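Long-range contacts in putative pilus assembly-related protein (Burkholderia pseudomallei, PDB 4DAD), which is of unproven function but forms the CheY-like receiver domain of a longer, putative pilus-assembly protein that may bind and hydrolyse ATP: residues Asn22-Ser27 and Asp69-Asp74; Ser31-Leu36 and Val48-Gly53. All coordinates share one frame; numbering follows the deposited sequence.

Contact 1: Asn22-Ser27 and Asp69-Asp74; sequences NILVAS and DILMID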
ATOM      1  N   ASN A  22      12.766 -13.224   0.827  1.00 38.57           N
ATOM      2  CA  ASN A  22      12.383 -13.827   2.080  1.00 37.32           C
ATOM      3  C   ASN A  22      10.928 -13.539   2.348  1.00 37.66           C
ATOM      4  O   ASN A  22      10.545 -12.382   2.503  1.00 36.30           O
ATOM      5  CB  ASN A  22      13.280 -13.303   3.201  1.00 36.53           C
ATOM      6  CG  ASN A  22      14.703 -13.769   3.078  1.00 48.57           C
ATOM      7  OD1 ASN A  22      15.013 -14.786   2.446  1.00 43.43           O
ATOM      8  ND2 ASN A  22      15.602 -13.044   3.698  1.00 41.53           N
ATOM      9  N   ILE A  23      10.127 -14.599   2.408  1.00 34.91           N
ATOM     10  CA  ILE A  23       8.687 -14.551   2.670  1.00 34.31           C
ATOM     11  C   ILE A  23       8.348 -15.172   4.027  1.00 36.95           C
ATOM     12  O   ILE A  23       8.711 -16.309   4.303  1.00 37.70           O
ATOM     13  CB  ILE A  23       7.870 -15.264   1.537  1.00 37.91           C
ATOM     14  CG1 ILE A  23       8.323 -14.782   0.121  1.00 38.07           C
ATOM     15  CG2 ILE A  23       6.335 -15.092   1.777  1.00 38.31           C
ATOM     16  CD1 ILE A  23       7.352 -14.957  -1.004  1.00 42.34           C
ATOM     17  N   LEU A  24       7.625 -14.430   4.860  1.00 33.43           N
ATOM     18  CA  LEU A  24       7.083 -14.928   6.125  1.00 31.89           C
ATOM     19  C   LEU A  24       5.600 -15.214   5.900  1.00 36.46           C
ATOM     20  O   LEU A  24       4.867 -14.321   5.453  1.00 37.26           O
ATOM     21  CB  LEU A  24       7.300 -13.933   7.257  1.00 31.49           C
ATOM     22  CG  LEU A  24       6.749 -14.328   8.649  1.00 36.68           C
ATOM     23  CD1 LEU A  24       7.457 -15.592   9.217  1.00 34.96           C
ATOM     24  CD2 LEU A  24       6.864 -13.162   9.604  1.00 40.04           C
ATOM     25  N   VAL A  25       5.183 -16.472   6.117  1.00 33.71           N
ATOM     26  CA  VAL A  25       3.783 -16.933   5.950  1.00 35.41           C
ATOM     27  C   VAL A  25       3.185 -17.097   7.354  1.00 40.15           C
ATOM     28  O   VAL A  25       3.748 -17.818   8.169  1.00 40.43           O
ATOM     29  CB  VAL A  25       3.633 -18.215   5.062  1.00 39.70           C
ATOM     30  CG1 VAL A  25       2.182 -18.674   5.031  1.00 41.71           C
ATOM     31  CG2 VAL A  25       4.094 -17.947   3.634  1.00 38.90           C
ATOM     32  N   ALA A  26       2.084 -16.388   7.653  1.00 38.93           N
ATOM     33  CA  ALA A  26       1.494 -16.388   8.992  1.00 39.33           C
ATOM     34  C   ALA A  26       0.073 -16.870   8.990  1.00 42.83           C
ATOM     35  O   ALA A  26      -0.755 -16.279   8.300  1.00 42.38           O
ATOM     36  CB  ALA A  26       1.556 -14.976   9.581  1.00 39.97           C
ATOM     37  N   SER A  27      -0.224 -17.918   9.795  1.00 41.33           N
ATOM     38  CA  SER A  27      -1.584 -18.481   9.969  1.00 42.82           C
ATOM     39  C   SER A  27      -1.729 -19.228  11.310  1.00 49.63           C
ATOM     40  O   SER A  27      -0.811 -19.902  11.733  1.00 48.31           O
ATOM     41  CB  SER A  27      -1.967 -19.405   8.815  1.00 44.25           C
ATOM     42  OG  SER A  27      -3.267 -19.938   9.034  1.00 55.11           O
ATOM     43  N   ASP A  69      11.084  -9.737   3.391  1.00 37.42           N
ATOM     44  CA  ASP A  69      10.672  -8.821   2.339  1.00 36.38           C
ATOM     45  C   ASP A  69       9.158  -8.851   2.263  1.00 37.81           C
ATOM     46  O   ASP A  69       8.542  -7.812   2.077  1.00 37.52           O
ATOM     47  CB  ASP A  69      11.301  -9.225   0.997  1.00 37.73           C
ATOM     48  CG  ASP A  69      12.807  -9.256   1.006  1.00 45.14           C
ATOM     49  OD1 ASP A  69      13.424  -8.167   1.091  1.00 44.77           O
ATOM     50  OD2 ASP A  69      13.379 -10.370   0.900  1.00 48.42           O
ATOM     51  N   ILE A  70       8.557 -10.044   2.429  1.00 32.73           N
ATOM     52  CA  ILE A  70       7.106 -10.232   2.312  1.00 31.52           C
ATOM     53  C   ILE A  70       6.533 -10.960   3.536  1.00 37.01           C
ATOM     54  O   ILE A  70       7.134 -11.884   4.078  1.00 36.51           O
ATOM     55  CB  ILE A  70       6.741 -10.948   0.987  1.00 33.21           C
ATOM     56  CG1 ILE A  70       7.162 -10.102  -0.225  1.00 33.03           C
ATOM     57  CG2 ILE A  70       5.240 -11.322   0.896  1.00 34.33           C
ATOM     58  CD1 ILE A  70       7.336 -10.947  -1.587  1.00 38.77           C
ATOM     59  N   LEU A  71       5.361 -10.492   3.966  1.00 35.29           N
ATOM     60  CA  LEU A  71       4.570 -11.050   5.032  1.00 34.68           C
ATOM     61  C   LEU A  71       3.208 -11.371   4.466  1.00 39.75           C
ATOM     62  O   LEU A  71       2.448 -10.477   4.117  1.00 34.97           O
ATOM     63  CB  LEU A  71       4.496 -10.093   6.242  1.00 34.01           C
ATOM     64  CG  LEU A  71       3.475 -10.395   7.340  1.00 37.34           C
ATOM     65  CD1 LEU A  71       3.605 -11.805   7.876  1.00 35.48           C
ATOM     66  CD2 LEU A  71       3.607  -9.388   8.464  1.00 41.80           C
HETATM   67  N   MSE A  72       2.912 -12.666   4.361  1.00 43.35           N
HETATM   68  CA  MSE A  72       1.617 -13.123   3.886  1.00 47.16           C
HETATM   69  C   MSE A  72       0.772 -13.553   5.086  1.00 48.31           C
HETATM   70  O   MSE A  72       1.128 -14.515   5.770  1.00 47.16           O
HETATM   71  CB  MSE A  72       1.808 -14.242   2.903  1.00 52.43           C
HETATM   72  CG  MSE A  72       0.669 -14.375   1.940  1.00 65.90           C
HETATM   73 SE   MSE A  72       1.140 -15.681   0.599  0.75 80.01          SE
HETATM   74  CE  MSE A  72       2.878 -14.925   0.064  1.00 74.90           C
ATOM     75  N   ILE A  73      -0.283 -12.778   5.402  1.00 44.77           N
ATOM     76  CA  ILE A  73      -1.131 -13.020   6.561  1.00 45.49           C
ATOM     77  C   ILE A  73      -2.434 -13.701   6.151  1.00 51.57           C
ATOM     78  O   ILE A  73      -3.148 -13.194   5.289  1.00 51.54           O
ATOM     79  CB  ILE A  73      -1.404 -11.702   7.350  1.00 49.33           C
ATOM     80  CG1 ILE A  73      -0.156 -11.182   8.070  1.00 48.89           C
ATOM     81  CG2 ILE A  73      -2.542 -11.840   8.374  1.00 51.87           C
ATOM     82  CD1 ILE A  73      -0.196  -9.597   8.268  1.00 59.55           C
ATOM     83  N   ASP A  74      -2.768 -14.819   6.820  1.00 50.18           N
ATOM     84  CA  ASP A  74      -4.056 -15.474   6.644  1.00 53.71           C
ATOM     85  C   ASP A  74      -5.095 -14.673   7.487  1.00 64.32           C
ATOM     86  O   ASP A  74      -4.969 -14.591   8.716  1.00 64.73           O
ATOM     87  CB  ASP A  74      -3.965 -16.954   7.047  1.00 55.34           C
ATOM     88  CG  ASP A  74      -5.278 -17.711   7.117  1.00 69.20           C
ATOM     89  OD1 ASP A  74      -6.309 -17.156   6.684  1.00 73.58           O
ATOM     90  OD2 ASP A  74      -5.272 -18.870   7.588  1.00 73.77           O
TER
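Ser-27 and Asp-74 share one first torsion: OG of Ser-27 (chi1 179°) and CG of Asp-74 (chi1 171°) each lie trans to their own backbone N. This brings the two polar groups together where strand 70-74 ends and the chain has just left strand 22-26. Ser-27 OG donates to Asp-74 OD2 at 2.7 Å and meets the lone pair facing away from OD1. The other oxygen, OD1, forms a salt bridge with Arg-32.

At the opposite end the side chain of Asp-69 bonds to backbone. Asp-69 OD2 accepts a nearly straight bond from Asn-22 N (2.9 Å, 175°) and also pairs with Arg-145. Asn-22 O is gripped by two donors, Asp-69 N at 2.8 Å and Ile-70 N at 3.1 Å. Between these ends the parallel ladder continues through Leu-24 and Ala-26, which bond to Ile-70, Met-72 and Asp-74.

One face carries Ile-23, Val-25, Ile-70 and Met-72. Ile-23 and Ile-70 lie side by side. The selenomethionine Met-72 bends at its last torsion, and its CE reaches Ile-23 CG2 at 3.9 Å. Helices 30-43 and 128-140 pack on this face. On the other face Leu-71 CD1 touches both Leu-24 CD2 (3.9 Å) and Ala-26 CB (4.1 Å).

The pair lies inside the five-stranded, doubly wound parallel sheet of a response regulator receiver domain. Asp-74, at the end of its strand, is the predicted phosphorylation site and is unmodified here. Its place matches that of the phosphoacceptor aspartate in CheY-like domains.

Contact 2: Ser31-Leu36 and Val48-Gly53; sequences SRLAHL and VTRTVG. With SO4 (sulfate ion), chain C.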
ATOM      1  N   SER A  31      -2.886 -26.597   9.300  1.00 52.01           N
ATOM      2  CA  SER A  31      -3.191 -27.118   7.977  1.00 53.01           C
ATOM      3  C   SER A  31      -3.139 -25.993   6.934  1.00 54.84           C
ATOM      4  O   SER A  31      -2.488 -26.189   5.908  1.00 54.41           O
ATOM      5  CB  SER A  31      -4.536 -27.829   7.975  1.00 60.34           C
ATOM      6  OG  SER A  31      -4.648 -28.685   6.854  1.00 76.74           O
ATOM      7  N   ARG A  32      -3.734 -24.802   7.222  1.00 50.27           N
ATOM      8  CA  ARG A  32      -3.699 -23.635   6.305  1.00 50.37           C
ATOM      9  C   ARG A  32      -2.265 -23.127   6.118  1.00 52.52           C
ATOM     10  O   ARG A  32      -1.880 -22.831   4.985  1.00 53.41           O
ATOM     11  CB  ARG A  32      -4.589 -22.462   6.778  1.00 50.95           C
ATOM     12  CG  ARG A  32      -6.093 -22.725   6.812  1.00 61.06           C
ATOM     13  CD  ARG A  32      -6.808 -21.742   5.912  1.00 77.29           C
ATOM     14  NE  ARG A  32      -7.642 -20.765   6.621  1.00 84.00           N
ATOM     15  CZ  ARG A  32      -8.170 -19.680   6.047  1.00103.95           C
ATOM     16  NH1 ARG A  32      -7.909 -19.394   4.776  1.00 83.44           N
ATOM     17  NH2 ARG A  32      -8.930 -18.852   6.752  1.00 99.69           N
ATOM     18  N   LEU A  33      -1.477 -23.053   7.225  1.00 45.85           N
ATOM     19  CA  LEU A  33      -0.098 -22.590   7.204  1.00 43.58           C
ATOM     20  C   LEU A  33       0.732 -23.464   6.265  1.00 47.14           C
ATOM     21  O   LEU A  33       1.332 -22.946   5.317  1.00 45.87           O
ATOM     22  CB  LEU A  33       0.513 -22.546   8.626  1.00 42.35           C
ATOM     23  CG  LEU A  33       1.969 -22.066   8.760  1.00 44.11           C
ATOM     24  CD1 LEU A  33       2.137 -20.653   8.256  1.00 43.54           C
ATOM     25  CD2 LEU A  33       2.419 -22.096  10.197  1.00 43.04           C
ATOM     26  N   ALA A  34       0.695 -24.780   6.476  1.00 44.28           N
ATOM     27  CA  ALA A  34       1.429 -25.764   5.668  1.00 44.30           C
ATOM     28  C   ALA A  34       1.060 -25.669   4.195  1.00 50.30           C
ATOM     29  O   ALA A  34       1.944 -25.810   3.350  1.00 50.01           O
ATOM     30  CB  ALA A  34       1.162 -27.180   6.180  1.00 45.67           C
ATOM     31  N   HIS A  35      -0.243 -25.440   3.899  1.00 50.10           N
ATOM     32  CA  HIS A  35      -0.808 -25.330   2.551  1.00 52.60           C
ATOM     33  C   HIS A  35      -0.359 -24.015   1.900  1.00 55.58           C
ATOM     34  O   HIS A  35       0.111 -24.041   0.765  1.00 56.32           O
ATOM     35  CB  HIS A  35      -2.336 -25.445   2.599  1.00 56.23           C
ATOM     36  CG  HIS A  35      -2.994 -25.442   1.255  1.00 62.92           C
ATOM     37  ND1 HIS A  35      -2.979 -26.559   0.437  1.00 67.51           N
ATOM     38  CD2 HIS A  35      -3.680 -24.455   0.632  1.00 65.80           C
ATOM     39  CE1 HIS A  35      -3.649 -26.214  -0.649  1.00 69.02           C
ATOM     40  NE2 HIS A  35      -4.095 -24.957  -0.571  1.00 68.39           N
ATOM     41  N   LEU A  36      -0.439 -22.888   2.631  1.00 50.83           N
ATOM     42  CA  LEU A  36       0.039 -21.605   2.124  1.00 49.77           C
ATOM     43  C   LEU A  36       1.520 -21.658   1.764  1.00 47.71           C
ATOM     44  O   LEU A  36       1.883 -21.208   0.693  1.00 46.51           O
ATOM     45  CB  LEU A  36      -0.193 -20.479   3.131  1.00 49.54           C
ATOM     46  CG  LEU A  36      -1.565 -19.819   3.189  1.00 57.80           C
ATOM     47  CD1 LEU A  36      -1.576 -18.729   4.274  1.00 57.42           C
ATOM     48  CD2 LEU A  36      -1.920 -19.153   1.856  1.00 63.85           C
ATOM     49  N   VAL A  48      11.033 -19.370   2.215  1.00 39.17           N
ATOM     50  CA  VAL A  48       9.803 -19.307   2.993  1.00 37.31           C
ATOM     51  C   VAL A  48      10.041 -19.711   4.437  1.00 42.15           C
ATOM     52  O   VAL A  48      10.622 -20.770   4.704  1.00 41.71           O
ATOM     53  CB  VAL A  48       8.670 -20.162   2.342  1.00 40.01           C
ATOM     54  CG1 VAL A  48       7.332 -19.987   3.074  1.00 39.46           C
ATOM     55  CG2 VAL A  48       8.507 -19.808   0.880  1.00 39.63           C
ATOM     56  N   THR A  49       9.523 -18.858   5.362  1.00 37.92           N
ATOM     57  CA  THR A  49       9.501 -19.028   6.818  1.00 36.22           C
ATOM     58  C   THR A  49       8.030 -19.045   7.256  1.00 36.38           C
ATOM     59  O   THR A  49       7.236 -18.236   6.794  1.00 32.60           O
ATOM     60  CB  THR A  49      10.306 -17.921   7.501  1.00 41.61           C
ATOM     61  OG1 THR A  49      11.649 -18.001   7.056  1.00 42.73           O
ATOM     62  CG2 THR A  49      10.289 -18.016   9.008  1.00 35.33           C
ATOM     63  N   ARG A  50       7.686 -19.992   8.134  1.00 33.85           N
ATOM     64  CA  ARG A  50       6.358 -20.173   8.688  1.00 32.87           C
ATOM     65  C   ARG A  50       6.254 -19.672  10.115  1.00 35.18           C
ATOM     66  O   ARG A  50       7.192 -19.823  10.891  1.00 32.65           O
ATOM     67  CB  ARG A  50       6.029 -21.665   8.688  1.00 34.20           C
ATOM     68  CG  ARG A  50       6.012 -22.308   7.323  1.00 38.45           C
ATOM     69  CD  ARG A  50       6.177 -23.805   7.460  1.00 46.62           C
ATOM     70  NE  ARG A  50       6.527 -24.401   6.172  1.00 56.49           N
ATOM     71  CZ  ARG A  50       5.921 -25.455   5.638  1.00 72.41           C
ATOM     72  NH1 ARG A  50       4.935 -26.062   6.283  1.00 57.19           N
ATOM     73  NH2 ARG A  50       6.299 -25.913   4.454  1.00 67.88           N
ATOM     74  N   THR A  51       5.084 -19.134  10.483  1.00 34.51           N
ATOM     75  CA  THR A  51       4.746 -18.755  11.864  1.00 34.67           C
ATOM     76  C   THR A  51       3.237 -19.010  12.162  1.00 42.02           C
ATOM     77  O   THR A  51       2.397 -18.874  11.280  1.00 42.73           O
ATOM     78  CB  THR A  51       5.147 -17.324  12.214  1.00 38.62           C
ATOM     79  OG1 THR A  51       4.808 -17.095  13.577  1.00 39.08           O
ATOM     80  CG2 THR A  51       4.465 -16.293  11.369  1.00 40.62           C
ATOM     81  N   VAL A  52       2.919 -19.370  13.411  1.00 40.06           N
ATOM     82  CA  VAL A  52       1.552 -19.582  13.870  1.00 40.96           C
ATOM     83  C   VAL A  52       1.054 -18.340  14.591  1.00 49.99           C
ATOM     84  O   VAL A  52      -0.113 -18.296  15.002  1.00 52.48           O
ATOM     85  CB  VAL A  52       1.335 -20.842  14.760  1.00 43.20           C
ATOM     86  CG1 VAL A  52       1.434 -22.128  13.951  1.00 42.03           C
ATOM     87  CG2 VAL A  52       2.264 -20.847  15.971  1.00 42.46           C
ATOM     88  N   GLY A  53       1.948 -17.380  14.796  1.00 46.81           N
ATOM     89  CA  GLY A  53       1.632 -16.154  15.510  1.00 48.07           C
ATOM     90  C   GLY A  53       0.645 -15.242  14.821  1.00 54.11           C
ATOM     91  O   GLY A  53       0.390 -15.360  13.619  1.00 53.96           O
TER
HETATM   92  S   SO4 C 202       4.168 -29.899   4.468  1.00131.44           S
HETATM   93  O1  SO4 C 202       4.184 -28.937   3.357  1.00131.84           O
HETATM   94  O2  SO4 C 202       5.180 -30.930   4.241  1.00131.73           O
HETATM   95  O3  SO4 C 202       4.476 -29.226   5.735  1.00130.37           O
HETATM   96  O4  SO4 C 202       2.838 -30.510   4.531  1.00131.32           O
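Arg-50 lies across Leu-33 and reaches Ala-34 with its tip. Arg-50 CB starts against the leucine methyls, with CD2 of Leu-33 3.9 Å away and CD1 only slightly farther. With CG beside the backbone N (chi1 -61°), CG, CD and NE of Arg-50 run out extended along the flank of helix 30-43, where the side chain also touches Ala-37. At the tip, Arg-50 NH1 passes 3.6 Å from Ala-34 CA, an oblique approach to the guanidinium. The same NH1 of Arg-50 gives a hydrogen bond to O3 of a sulfate ion at 3.2 Å, bent to 145°. The sulfate meets the guanidinium at its edge. Arg-50 NH2 lies 3.8 Å from sulfate O1, a looser approach. The ion probably comes from the crystallisation liquor, so no ligand site can be inferred from it.

Leu-33 is the buried partner. It points at the strand and sets both methyls against one carbonyl: CD2 and CD1 of Leu-33 lie 3.4 Å and 3.5 Å from Thr-51 O. Leu-33 CD2 also touches Val-52 CG1 at 3.9 Å. Just beyond the strand the chain turns. Thr-51 OG1 accepts from Gly-53 N at 3.1 Å, which makes an ST turn.

Helix and strand run antiparallel, as expected in the beta-alpha-beta unit made by strand 22-26, helix 30-43 and strand 47-51. The helix lies over both strands: Leu-33 and Leu-36 pack on Val-25 of strand 22-26, while Ala-37 and Val-40 of the helix meet Val-48 of strand 47-51, the outermost strand on that side of the sheet within the chain.

Overall arrangement
Contact 1 is core and contact 2 is surface; their centres are about 8 Å apart. They share one sheet. Strand 22-26 stands between strand 70-74 of contact 1 and strand 47-51 of contact 2, and probable backbone bonds tie Val-25 and Ile-23 to Thr-49. Contact 1 joins neighbouring strands, so a ladder of backbone bonds dominates, with polar groups at both ends. Contact 2 joins a helix to a strand by van der Waals packing, and its charged tip turns to a sulfate. The helix of contact 2 also packs on the same strand 22-26 that contact 1 hydrogen-bonds to strand 70-74.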